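Local coordinates for protein poly-gamma-glutamate hydrolase (Bacillus phage phiNIT1, PDB 3A9L) that hydrolyses the gamma-glutamyl linkages of bacterial poly-gamma-glutamate as a phage-encoded zinc peptidase, at residues D5-I10 with N15-G20; G60-L65 with S94-A99. All coordinates share one frame; numbering follows the deposited sequence.

Interaction 1: D5-I10 with N15-G20; sequences DTYPNI and NAETVG
Tyr7 meets Ala16 and Glu17 across the two ends of the short helix 10-16, with the CA atoms of Tyr7 and Ala16 9.1 Å apart. Residues 5-10 form the irregular chain that leads into this helix. Residues 15-20 hold the last two residues of the helix and the non-helical chain that follows. Asn9 is the N-cap, and its OD1 accepts a hydrogen bond from the N of Ala12. Glu17 is the first residue to leave the helical conformation at the other end. The contact closes one short helix on itself at the surface of the protein: Tyr7, before the N-cap, lies against the C-terminal end.

The side chains of Tyr7, Ala16 and Glu17 all leave the backbone toward the other segment. Tyr7 CG lies opposite the carbonyl carbon (chi1 -50°), which sends the ring along the helix, where it also touches Ala12 and Leu13. On one face of the ring, Thr6 CG2 sits over the centre, 3.9 Å above the plane. The firm partner of the Glu17 carboxylate is Arg76, whose NE forms a salt bridge with OE2. The Glu17 chain bends at chi2 (-72°), but the modelled approach of its carboxylate to the Tyr7 hydroxyl is doubtful. The apolar contact is clearer: Ala16 CB packs obliquely against Tyr7 CE1 at 3.6 Å.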
loop_
_atom_site.group_PDB
_atom_site.type_symbol
_atom_site.label_atom_id
_atom_site.label_comp_id
_atom_site.label_asym_id
_atom_site.label_seq_id
_atom_site.Cartn_x
_atom_site.Cartn_y
_atom_site.Cartn_z
ATOM N N ASP A 5 -20.816 0.676 -16.819
ATOM C CA ASP A 5 -19.388 0.334 -16.776
ATOM C C ASP A 5 -18.915 -0.397 -18.024
ATOM O O ASP A 5 -19.719 -0.955 -18.749
ATOM C CB ASP A 5 -19.076 -0.479 -15.516
ATOM C CG ASP A 5 -19.240 0.342 -14.242
ATOM O OD1 ASP A 5 -19.232 1.586 -14.329
ATOM O OD2 ASP A 5 -19.385 -0.252 -13.159
ATOM N N THR A 6 -17.611 -0.339 -18.292
ATOM C CA THR A 6 -16.971 -1.196 -19.296
ATOM C C THR A 6 -16.795 -2.606 -18.724
ATOM O O THR A 6 -17.309 -3.585 -19.301
ATOM C CB THR A 6 -15.618 -0.587 -19.787
ATOM O OG1 THR A 6 -15.893 0.628 -20.490
ATOM C CG2 THR A 6 -14.862 -1.533 -20.721
ATOM N N TYR A 7 -16.112 -2.712 -17.582
ATOM C CA TYR A 7 -15.862 -4.013 -16.958
ATOM C C TYR A 7 -16.906 -4.342 -15.890
ATOM O O TYR A 7 -17.249 -3.484 -15.106
ATOM C CB TYR A 7 -14.438 -4.101 -16.399
ATOM C CG TYR A 7 -13.362 -3.693 -17.392
ATOM C CD1 TYR A 7 -12.950 -4.560 -18.420
ATOM C CD2 TYR A 7 -12.766 -2.434 -17.311
ATOM C CE1 TYR A 7 -11.969 -4.174 -19.345
ATOM C CE2 TYR A 7 -11.746 -2.045 -18.226
ATOM C CZ TYR A 7 -11.363 -2.924 -19.241
ATOM O OH TYR A 7 -10.388 -2.535 -20.166
ATOM N N PRO A 8 -17.451 -5.577 -15.913
ATOM C CA PRO A 8 -18.492 -6.035 -14.992
ATOM C C PRO A 8 -17.967 -6.252 -13.603
ATOM O O PRO A 8 -18.736 -6.326 -12.638
ATOM C CB PRO A 8 -18.929 -7.369 -15.587
ATOM C CG PRO A 8 -17.881 -7.764 -16.506
ATOM C CD PRO A 8 -17.321 -6.499 -17.052
ATOM N N ASN A 9 -16.657 -6.346 -13.514
ATOM C CA ASN A 9 -15.981 -6.510 -12.245
ATOM C C ASN A 9 -14.488 -6.295 -12.464
ATOM O O ASN A 9 -14.026 -6.103 -13.600
ATOM C CB ASN A 9 -16.213 -7.925 -11.766
ATOM C CG ASN A 9 -15.832 -8.938 -12.807
ATOM O OD1 ASN A 9 -14.664 -9.066 -13.170
ATOM N ND2 ASN A 9 -16.820 -9.670 -13.297
ATOM N N ILE A 10 -13.716 -6.445 -11.399
ATOM C CA ILE A 10 -12.300 -6.079 -11.442
ATOM C C ILE A 10 -11.399 -7.119 -12.099
ATOM O O ILE A 10 -10.343 -6.747 -12.657
ATOM C CB ILE A 10 -11.796 -5.661 -10.035
ATOM C CG1 ILE A 10 -12.463 -4.344 -9.624
ATOM C CG2 ILE A 10 -10.257 -5.568 -9.976
ATOM C CD1 ILE A 10 -11.906 -3.052 -10.281
ATOM N N ASN A 15 -7.815 -8.260 -16.229
ATOM C CA ASN A 15 -7.522 -9.134 -17.359
ATOM C C ASN A 15 -7.170 -8.358 -18.616
ATOM O O ASN A 15 -6.339 -8.799 -19.397
ATOM C CB ASN A 15 -8.717 -10.070 -17.642
ATOM C CG ASN A 15 -8.622 -11.384 -16.884
ATOM O OD1 ASN A 15 -7.557 -11.747 -16.347
ATOM N ND2 ASN A 15 -9.737 -12.107 -16.820
ATOM N N ALA A 16 -7.777 -7.190 -18.783
ATOM C CA ALA A 16 -7.640 -6.401 -20.002
ATOM C C ALA A 16 -6.659 -5.236 -19.893
ATOM O O ALA A 16 -6.020 -4.875 -20.882
ATOM C CB ALA A 16 -8.984 -5.909 -20.425
ATOM N N GLU A 17 -6.559 -4.632 -18.703
ATOM C CA GLU A 17 -5.764 -3.415 -18.512
ATOM C C GLU A 17 -4.408 -3.811 -17.969
ATOM O O GLU A 17 -4.272 -4.911 -17.460
ATOM C CB GLU A 17 -6.463 -2.479 -17.537
ATOM C CG GLU A 17 -7.863 -2.067 -17.999
ATOM C CD GLU A 17 -7.831 -1.102 -19.185
ATOM O OE1 GLU A 17 -6.752 -0.536 -19.516
ATOM O OE2 GLU A 17 -8.908 -0.881 -19.759
ATOM N N THR A 18 -3.413 -2.939 -18.109
ATOM C CA THR A 18 -2.019 -3.208 -17.657
ATOM C C THR A 18 -1.757 -2.477 -16.342
ATOM O O THR A 18 -1.928 -1.285 -16.261
ATOM C CB THR A 18 -1.012 -2.768 -18.776
ATOM O OG1 THR A 18 -1.080 -3.729 -19.832
ATOM C CG2 THR A 18 0.457 -2.643 -18.304
ATOM N N VAL A 19 -1.365 -3.198 -15.294
ATOM C CA VAL A 19 -1.119 -2.517 -14.029
ATOM C C VAL A 19 0.102 -1.612 -14.150
ATOM O O VAL A 19 1.075 -1.942 -14.857
ATOM C CB VAL A 19 -1.027 -3.494 -12.874
ATOM C CG1 VAL A 19 0.176 -4.404 -13.033
ATOM C CG2 VAL A 19 -1.003 -2.749 -11.534
ATOM N N GLY A 20 0.029 -0.463 -13.502
ATOM C CA GLY A 20 1.097 0.532 -13.566
ATOM C C GLY A 20 1.127 1.314 -14.880
ATOM O O GLY A 20 1.984 2.195 -15.046
#

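Interaction 2: G60-L65 with S94-A99; sequences GGSLYL and SKHTDA
Ser62 and His96 make this contact by a single side-chain hydrogen bond, Ser62 OG to His96 NE2, at 2.8 Å. It ties the start of one strand to the turn before another in the open alpha/beta mixed core of this zinc peptidase. The two residues bury nearly equal surface, and both are buried in the protein. Their CA atoms are 8.8 Å apart, so the backbones do not pair and the side chains cross the gap. Both side chains leave the backbone toward the other segment.

The serine hydroxyl arrives at the edge of the imidazole, near the ring plane. OG is 3.6 Å from His96 CD2 and 3.8 Å from His96 CE1, so it approaches NE2 almost evenly between the two ring carbons. Ser62 CB follows behind, 3.3 Å from His96 NE2. In His96, CG lies opposite the carbonyl carbon (chi1 -61°), and the ring reaches out to the serine.

The other ring nitrogen, ND1, is hydrogen-bonded to the carbonyl O of Met92, in helix 87-94. The imidazole is thus gripped at both nitrogens, which fixes the rotation of the ring. Ser62 OG also bonds the backbone N of Gln30 and, weakly, that of Asn31.

Ser62 opens strand 62-68, between strands 23-29 and 34-42 in the mixed sheet. His96 lies between helix 87-94 and strand 98-105 and packs on Ile35 of the intervening strand 34-42.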
loop_
_atom_site.group_PDB
_atom_site.type_symbol
_atom_site.label_atom_id
_atom_site.label_comp_id
_atom_site.label_asym_id
_atom_site.label_seq_id
_atom_site.Cartn_x
_atom_site.Cartn_y
_atom_site.Cartn_z
ATOM N N GLY A 60 -4.605 8.477 11.146
ATOM C CA GLY A 60 -3.898 7.194 11.277
ATOM C C GLY A 60 -4.787 6.013 10.883
ATOM O O GLY A 60 -4.526 4.872 11.248
ATOM N N GLY A 61 -5.876 6.300 10.156
ATOM C CA GLY A 61 -6.733 5.261 9.597
ATOM C C GLY A 61 -5.951 4.480 8.562
ATOM O O GLY A 61 -4.942 4.972 8.082
ATOM N N SER A 62 -6.366 3.241 8.272
ATOM C CA SER A 62 -5.809 2.510 7.135
ATOM C C SER A 62 -6.322 3.173 5.838
ATOM O O SER A 62 -7.301 3.947 5.860
ATOM C CB SER A 62 -6.204 1.028 7.136
ATOM O OG SER A 62 -5.849 0.327 8.312
ATOM N N LEU A 63 -5.633 2.873 4.737
ATOM C CA LEU A 63 -5.867 3.456 3.425
ATOM C C LEU A 63 -5.925 2.345 2.393
ATOM O O LEU A 63 -5.176 1.362 2.472
ATOM C CB LEU A 63 -4.709 4.416 3.074
ATOM C CG LEU A 63 -4.481 5.011 1.675
ATOM C CD1 LEU A 63 -3.729 6.358 1.734
ATOM C CD2 LEU A 63 -3.784 4.039 0.707
ATOM N N TYR A 64 -6.814 2.506 1.413
ATOM C CA TYR A 64 -6.792 1.670 0.211
ATOM C C TYR A 64 -7.241 2.553 -0.911
ATOM O O TYR A 64 -8.217 3.274 -0.723
ATOM C CB TYR A 64 -7.768 0.510 0.327
ATOM C CG TYR A 64 -7.954 -0.222 -0.987
ATOM C CD1 TYR A 64 -8.898 0.222 -1.929
ATOM C CD2 TYR A 64 -7.202 -1.335 -1.290
ATOM C CE1 TYR A 64 -9.073 -0.425 -3.102
ATOM C CE2 TYR A 64 -7.384 -2.007 -2.475
ATOM C CZ TYR A 64 -8.306 -1.541 -3.371
ATOM O OH TYR A 64 -8.482 -2.168 -4.559
ATOM N N LEU A 65 -6.554 2.484 -2.059
ATOM C CA LEU A 65 -6.930 3.255 -3.267
ATOM C C LEU A 65 -6.754 2.451 -4.537
ATOM O O LEU A 65 -5.641 2.017 -4.843
ATOM C CB LEU A 65 -6.020 4.470 -3.411
ATOM C CG LEU A 65 -5.929 5.538 -2.364
ATOM C CD1 LEU A 65 -4.820 6.450 -2.783
ATOM C CD2 LEU A 65 -7.268 6.307 -2.269
ATOM N N SER A 94 -12.734 -6.492 5.261
ATOM C CA SER A 94 -13.105 -7.518 6.225
ATOM C C SER A 94 -12.281 -7.484 7.496
ATOM O O SER A 94 -12.671 -8.105 8.501
ATOM C CB SER A 94 -12.955 -8.910 5.609
ATOM O OG SER A 94 -11.563 -9.219 5.520
ATOM N N LYS A 95 -11.140 -6.799 7.434
ATOM C CA LYS A 95 -10.208 -6.675 8.569
ATOM C C LYS A 95 -10.420 -5.389 9.393
ATOM O O LYS A 95 -9.692 -5.099 10.359
ATOM C CB LYS A 95 -8.763 -6.777 8.058
ATOM C CG LYS A 95 -8.418 -8.066 7.312
ATOM C CD LYS A 95 -8.733 -9.311 8.138
ATOM C CE LYS A 95 -8.016 -10.549 7.582
ATOM N NZ LYS A 95 -8.053 -10.615 6.096
ATOM N N HIS A 96 -11.445 -4.626 9.022
ATOM C CA HIS A 96 -11.759 -3.393 9.737
ATOM C C HIS A 96 -13.207 -3.345 10.178
ATOM O O HIS A 96 -14.123 -3.664 9.413
ATOM C CB HIS A 96 -11.478 -2.166 8.880
ATOM C CG HIS A 96 -10.059 -2.047 8.466
ATOM N ND1 HIS A 96 -9.526 -2.774 7.430
ATOM C CD2 HIS A 96 -9.052 -1.283 8.949
ATOM C CE1 HIS A 96 -8.249 -2.466 7.295
ATOM N NE2 HIS A 96 -7.936 -1.576 8.215
ATOM N N THR A 97 -13.406 -2.896 11.410
ATOM C CA THR A 97 -14.757 -2.688 11.919
ATOM C C THR A 97 -15.571 -1.730 11.083
ATOM O O THR A 97 -16.723 -2.016 10.763
ATOM C CB THR A 97 -14.729 -2.137 13.335
ATOM O OG1 THR A 97 -13.844 -2.950 14.108
ATOM C CG2 THR A 97 -16.170 -2.164 13.975
ATOM N N ASP A 98 -14.963 -0.586 10.771
ATOM C CA ASP A 98 -15.639 0.513 10.139
ATOM C C ASP A 98 -14.956 0.833 8.827
ATOM O O ASP A 98 -13.793 0.485 8.631
ATOM C CB ASP A 98 -15.645 1.732 11.065
ATOM C CG ASP A 98 -16.457 1.499 12.327
ATOM O OD1 ASP A 98 -17.647 1.132 12.223
ATOM O OD2 ASP A 98 -15.922 1.669 13.437
ATOM N N ALA A 99 -15.684 1.504 7.934
ATOM C CA ALA A 99 -15.139 1.928 6.656
ATOM C C ALA A 99 -15.845 3.180 6.182
ATOM O O ALA A 99 -17.071 3.300 6.312
ATOM C CB ALA A 99 -15.280 0.810 5.601
#

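Overall arrangement
The two contacts follow one another along the chain, and interaction 1 closes before interaction 2 opens. Their centres are 23 Å apart and their nearest atoms about 7 Å, so they do not touch. Interaction 1 is a surface contact and interaction 2 a buried one. The centre of interaction 1 is about 19 Å, and that of interaction 2 about 12 Å, from the centre of the chain. The zinc ion is bound by His40, Glu45 and His103. The side chain of Tyr7 is about 10 Å from that of His40. Interaction 2 lies away from the metal site, but its segment 94-99 runs into strand 98-105, which carries His103, and His96 packs on strand 34-42, which carries His40.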